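PDB 3C3J: putative tagatose-6-phosphate ketose/aldose isomerase from Escherichia coli, which is a putative enzyme of the SIS family, with two SIS domains that each carry a parallel beta sheet. Local coordinates for residues W224-Q236 with K253-R265. Residues are numbered along the deposited sequence; the frame is centred on the assembly and turned at random.
Sequences WKRIVYLGSGGLQ and KLAAFYDSPTGFR
I227 N bonds to A255 O at 2.8 Å, one of six backbone hydrogen bonds that pair the parallel strands 226-231 and 255-259. The run begins at K225 O, which takes A255 N at 3.2 Å, the longest of the six, and goes on through F257 N to I227 O, Y229 N to F257 O and D259 N to Y229 O, to close with G231 N on D259 O.

Side chains alternate between the two faces. On one, I227 CG2 presses on A256 CB at 3.5 Å, and helix 235-249 packs over I227 and Y229. On the other, R226 sets its CB at the edge of the F257 ring, 4.0 Å from CE2, while its guanidinium goes on to G252 O of the second subunit. F264 sits farther along this face: L230 CD2 lies over its ring, 4.0 Å from the centroid, a CH-pi contact made with L230 CG beside the backbone N (chi1 -55°). V228 CG1 meets the same ring at CE1.

Polar groups gather past the strand ends. S260 is the N-cap of the short 261-264 helix, its OG accepting from G263 N at 2.9 Å, and D259 OD1 takes S260 N through its anti lone pair. One water joins S232 OG, which also bonds D292, to T262 N. The extended Q236 chain brings NE2 to the edge of the Y258 ring, 3.5 Å from CD1.

This beta-alpha-beta crossover thus ends its sheet within the chain at 255-259, placing F257 against F257 of the second subunit: backbone bonds fix the register, and the S260 cap, with D259 holding S260 N, fixes the start of the 261-264 helix.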
loop_
_atom_site.group_PDB
_atom_site.type_symbol
_atom_site.label_atom_id
_atom_site.label_comp_id
_atom_site.label_asym_id
_atom_site.label_seq_id
_atom_site.Cartn_x
_atom_site.Cartn_y
_atom_site.Cartn_z
ATOM N N TRP A 224 3.390 24.287 8.727
ATOM C CA TRP A 224 2.737 22.985 8.812
ATOM C C TRP A 224 3.682 21.958 9.444
ATOM O O TRP A 224 4.909 22.068 9.324
ATOM C CB TRP A 224 2.234 22.508 7.438
ATOM C CG TRP A 224 3.051 22.970 6.306
ATOM C CD1 TRP A 224 4.368 22.723 6.100
ATOM C CD2 TRP A 224 2.621 23.800 5.235
ATOM N NE1 TRP A 224 4.788 23.332 4.960
ATOM C CE2 TRP A 224 3.734 24.002 4.402
ATOM C CE3 TRP A 224 1.399 24.382 4.891
ATOM C CZ2 TRP A 224 3.673 24.761 3.243
ATOM C CZ3 TRP A 224 1.334 25.147 3.742
ATOM C CH2 TRP A 224 2.462 25.331 2.935
ATOM N N LYS A 225 3.085 20.999 10.146
ATOM C CA LYS A 225 3.772 19.883 10.789
ATOM C C LYS A 225 3.433 18.531 10.137
ATOM O O LYS A 225 4.089 17.514 10.405
ATOM C CB LYS A 225 3.319 19.783 12.238
ATOM C CG LYS A 225 3.636 21.020 13.077
ATOM C CD LYS A 225 5.070 21.035 13.530
ATOM C CE LYS A 225 5.268 22.041 14.692
ATOM N NZ LYS A 225 4.362 21.751 15.852
ATOM N N ARG A 226 2.377 18.512 9.342
ATOM C CA ARG A 226 1.960 17.290 8.640
ATOM C C ARG A 226 1.600 17.660 7.230
ATOM O O ARG A 226 1.012 18.721 6.982
ATOM C CB ARG A 226 0.754 16.642 9.308
ATOM C CG ARG A 226 0.986 16.288 10.777
ATOM C CD ARG A 226 -0.236 15.668 11.420
ATOM N NE ARG A 226 0.066 15.142 12.754
ATOM C CZ ARG A 226 -0.819 14.533 13.553
ATOM N NH1 ARG A 226 -0.437 14.095 14.742
ATOM N NH2 ARG A 226 -2.074 14.358 13.166
ATOM N N ILE A 227 1.968 16.780 6.309
ATOM C CA ILE A 227 1.517 16.889 4.946
ATOM C C ILE A 227 0.877 15.577 4.520
ATOM O O ILE A 227 1.374 14.500 4.848
ATOM C CB ILE A 227 2.654 17.314 3.974
ATOM C CG1 ILE A 227 2.101 17.485 2.558
ATOM C CG2 ILE A 227 3.810 16.347 3.990
ATOM C CD1 ILE A 227 3.012 18.274 1.643
ATOM N N VAL A 228 -0.250 15.689 3.825
ATOM C CA VAL A 228 -0.943 14.541 3.291
ATOM C C VAL A 228 -1.153 14.756 1.807
ATOM O O VAL A 228 -1.732 15.778 1.396
ATOM C CB VAL A 228 -2.337 14.302 3.914
ATOM C CG1 VAL A 228 -2.904 12.915 3.380
ATOM C CG2 VAL A 228 -2.273 14.360 5.416
ATOM N N TYR A 229 -0.694 13.787 1.013
ATOM C CA TYR A 229 -1.013 13.762 -0.418
ATOM C C TYR A 229 -2.075 12.726 -0.708
ATOM O O TYR A 229 -1.978 11.588 -0.221
ATOM C CB TYR A 229 0.241 13.446 -1.249
ATOM C CG TYR A 229 1.267 14.560 -1.321
ATOM C CD1 TYR A 229 1.175 15.560 -2.291
ATOM C CD2 TYR A 229 2.373 14.561 -0.482
ATOM C CE1 TYR A 229 2.141 16.563 -2.395
ATOM C CE2 TYR A 229 3.338 15.544 -0.569
ATOM C CZ TYR A 229 3.220 16.548 -1.533
ATOM O OH TYR A 229 4.187 17.516 -1.626
ATOM N N LEU A 230 -3.053 13.094 -1.535
ATOM C CA LEU A 230 -4.181 12.217 -1.903
ATOM C C LEU A 230 -4.311 12.085 -3.412
ATOM O O LEU A 230 -4.206 13.071 -4.155
ATOM C CB LEU A 230 -5.505 12.740 -1.320
ATOM C CG LEU A 230 -5.603 12.996 0.190
ATOM C CD1 LEU A 230 -6.933 13.656 0.604
ATOM C CD2 LEU A 230 -5.391 11.687 0.956
ATOM N N GLY A 231 -4.493 10.851 -3.877
ATOM C CA GLY A 231 -4.718 10.576 -5.298
ATOM C C GLY A 231 -5.456 9.260 -5.464
ATOM O O GLY A 231 -5.201 8.316 -4.725
ATOM N N SER A 232 -6.361 9.198 -6.433
ATOM C CA SER A 232 -7.167 7.999 -6.657
ATOM C C SER A 232 -6.449 7.002 -7.548
ATOM O O SER A 232 -5.650 7.376 -8.419
ATOM C CB SER A 232 -8.539 8.340 -7.280
ATOM O OG SER A 232 -9.356 9.084 -6.393
ATOM N N GLY A 233 -6.722 5.723 -7.330
ATOM C CA GLY A 233 -6.182 4.680 -8.212
ATOM C C GLY A 233 -4.674 4.713 -8.171
ATOM O O GLY A 233 -4.081 4.849 -7.089
ATOM N N GLY A 234 -4.047 4.674 -9.347
ATOM C CA GLY A 234 -2.600 4.755 -9.455
ATOM C C GLY A 234 -1.970 6.073 -9.002
ATOM O O GLY A 234 -0.794 6.105 -8.671
ATOM N N LEU A 235 -2.743 7.160 -8.967
ATOM C CA LEU A 235 -2.220 8.413 -8.430
ATOM C C LEU A 235 -1.945 8.350 -6.943
ATOM O O LEU A 235 -1.236 9.205 -6.413
ATOM C CB LEU A 235 -3.138 9.586 -8.728
ATOM C CG LEU A 235 -3.283 9.982 -10.192
ATOM C CD1 LEU A 235 -4.355 11.077 -10.323
ATOM C CD2 LEU A 235 -1.934 10.420 -10.812
ATOM N N GLN A 236 -2.494 7.350 -6.254
ATOM C CA GLN A 236 -2.099 7.109 -4.883
ATOM C C GLN A 236 -0.580 6.810 -4.811
ATOM O O GLN A 236 0.108 7.237 -3.866
ATOM C CB GLN A 236 -2.930 6.010 -4.198
ATOM C CG GLN A 236 -2.548 5.930 -2.725
ATOM C CD GLN A 236 -3.301 4.929 -1.887
ATOM O OE1 GLN A 236 -4.236 4.214 -2.349
ATOM N NE2 GLN A 236 -2.878 4.846 -0.620
ATOM N N LYS A 253 11.398 15.862 9.625
ATOM C CA LYS A 253 10.804 16.946 10.403
ATOM C C LYS A 253 9.373 17.235 10.013
ATOM O O LYS A 253 8.552 17.565 10.860
ATOM C CB LYS A 253 11.672 18.202 10.332
ATOM C CG LYS A 253 13.082 17.993 10.919
ATOM C CD LYS A 253 13.088 17.374 12.331
ATOM C CE LYS A 253 14.476 16.827 12.687
ATOM N NZ LYS A 253 14.999 15.887 11.640
ATOM N N LEU A 254 9.046 17.125 8.739
ATOM C CA LEU A 254 7.648 17.225 8.333
ATOM C C LEU A 254 7.108 15.815 8.171
ATOM O O LEU A 254 7.572 15.068 7.290
ATOM C CB LEU A 254 7.567 17.972 7.010
ATOM C CG LEU A 254 6.231 18.458 6.451
ATOM C CD1 LEU A 254 5.223 18.915 7.534
ATOM C CD2 LEU A 254 6.521 19.597 5.443
ATOM N N ALA A 255 6.168 15.438 9.032
ATOM C CA ALA A 255 5.498 14.142 8.933
ATOM C C ALA A 255 4.694 14.125 7.630
ATOM O O ALA A 255 3.972 15.081 7.326
ATOM C CB ALA A 255 4.566 13.912 10.144
ATOM N N ALA A 256 4.800 13.044 6.869
ATOM C CA ALA A 256 4.102 12.942 5.580
ATOM C C ALA A 256 3.298 11.645 5.457
ATOM O O ALA A 256 3.735 10.576 5.888
ATOM C CB ALA A 256 5.085 13.112 4.397
ATOM N N PHE A 257 2.113 11.777 4.867
ATOM C CA PHE A 257 1.120 10.702 4.750
ATOM C C PHE A 257 0.595 10.687 3.331
ATOM O O PHE A 257 0.669 11.681 2.613
ATOM C CB PHE A 257 -0.044 10.929 5.714
ATOM C CG PHE A 257 0.374 11.162 7.117
ATOM C CD1 PHE A 257 0.520 10.108 8.004
ATOM C CD2 PHE A 257 0.651 12.451 7.564
ATOM C CE1 PHE A 257 0.936 10.326 9.315
ATOM C CE2 PHE A 257 1.071 12.679 8.878
ATOM C CZ PHE A 257 1.207 11.617 9.745
ATOM N N TYR A 258 0.063 9.549 2.920
ATOM C CA TYR A 258 -0.603 9.427 1.615
ATOM C C TYR A 258 -1.848 8.569 1.740
ATOM O O TYR A 258 -1.945 7.719 2.629
ATOM C CB TYR A 258 0.330 8.778 0.584
ATOM C CG TYR A 258 0.798 7.414 1.011
ATOM C CD1 TYR A 258 0.146 6.252 0.577
ATOM C CD2 TYR A 258 1.872 7.275 1.881
ATOM C CE1 TYR A 258 0.569 4.989 1.002
ATOM C CE2 TYR A 258 2.291 6.003 2.322
ATOM C CZ TYR A 258 1.640 4.872 1.866
ATOM O OH TYR A 258 2.057 3.614 2.287
ATOM N N ASP A 259 -2.753 8.731 0.799
ATOM C CA ASP A 259 -3.934 7.875 0.693
ATOM C C ASP A 259 -4.662 8.185 -0.592
ATOM O O ASP A 259 -4.237 9.042 -1.367
ATOM C CB ASP A 259 -4.891 8.078 1.875
ATOM C CG ASP A 259 -5.571 6.769 2.343
ATOM O OD1 ASP A 259 -6.016 5.925 1.526
ATOM O OD2 ASP A 259 -5.701 6.611 3.572
ATOM N N SER A 260 -5.750 7.466 -0.827
ATOM C CA SER A 260 -6.681 7.833 -1.875
ATOM C C SER A 260 -7.746 8.727 -1.237
ATOM O O SER A 260 -7.978 8.642 -0.042
ATOM C CB SER A 260 -7.346 6.615 -2.485
ATOM O OG SER A 260 -8.150 5.982 -1.534
ATOM N N PRO A 261 -8.343 9.630 -2.019
ATOM C CA PRO A 261 -9.449 10.438 -1.500
ATOM C C PRO A 261 -10.568 9.636 -0.817
ATOM O O PRO A 261 -10.986 10.012 0.284
ATOM C CB PRO A 261 -9.948 11.180 -2.752
ATOM C CG PRO A 261 -8.719 11.339 -3.571
ATOM C CD PRO A 261 -7.936 10.056 -3.365
ATOM N N THR A 262 -11.020 8.541 -1.434
ATOM C CA THR A 262 -12.106 7.750 -0.850
ATOM C C THR A 262 -11.623 6.919 0.362
ATOM O O THR A 262 -12.326 6.822 1.360
ATOM C CB THR A 262 -12.780 6.858 -1.892
ATOM O OG1 THR A 262 -11.782 6.044 -2.500
ATOM C CG2 THR A 262 -13.458 7.721 -2.984
ATOM N N GLY A 263 -10.406 6.383 0.285
ATOM C CA GLY A 263 -9.774 5.677 1.394
ATOM C C GLY A 263 -9.614 6.564 2.624
ATOM O O GLY A 263 -9.790 6.106 3.761
ATOM N N PHE A 264 -9.329 7.846 2.380
ATOM C CA PHE A 264 -9.065 8.824 3.445
ATOM C C PHE A 264 -10.212 8.965 4.442
ATOM O O PHE A 264 -9.980 9.213 5.627
ATOM C CB PHE A 264 -8.723 10.186 2.824
ATOM C CG PHE A 264 -7.953 11.120 3.734
ATOM C CD1 PHE A 264 -6.806 10.695 4.384
ATOM C CD2 PHE A 264 -8.348 12.441 3.875
ATOM C CE1 PHE A 264 -6.076 11.561 5.206
ATOM C CE2 PHE A 264 -7.626 13.320 4.682
ATOM C CZ PHE A 264 -6.490 12.878 5.350
ATOM N N ARG A 265 -11.438 8.784 3.972
ATOM C CA ARG A 265 -12.620 8.917 4.837
ATOM C C ARG A 265 -12.714 7.858 5.925
ATOM O O ARG A 265 -13.289 8.111 6.972
ATOM C CB ARG A 265 -13.895 8.823 4.014
ATOM C CG ARG A 265 -14.180 10.043 3.213
ATOM C CD ARG A 265 -15.631 10.062 2.844
ATOM N NE ARG A 265 -15.913 11.198 1.983
ATOM C CZ ARG A 265 -15.784 11.180 0.660
ATOM N NH1 ARG A 265 -15.405 10.076 0.015
ATOM N NH2 ARG A 265 -16.066 12.274 -0.023
HETATM O O HOH W 1 -10.129 7.598 -4.157
HETATM O O HOH W 2 -3.116 4.511 1.910
#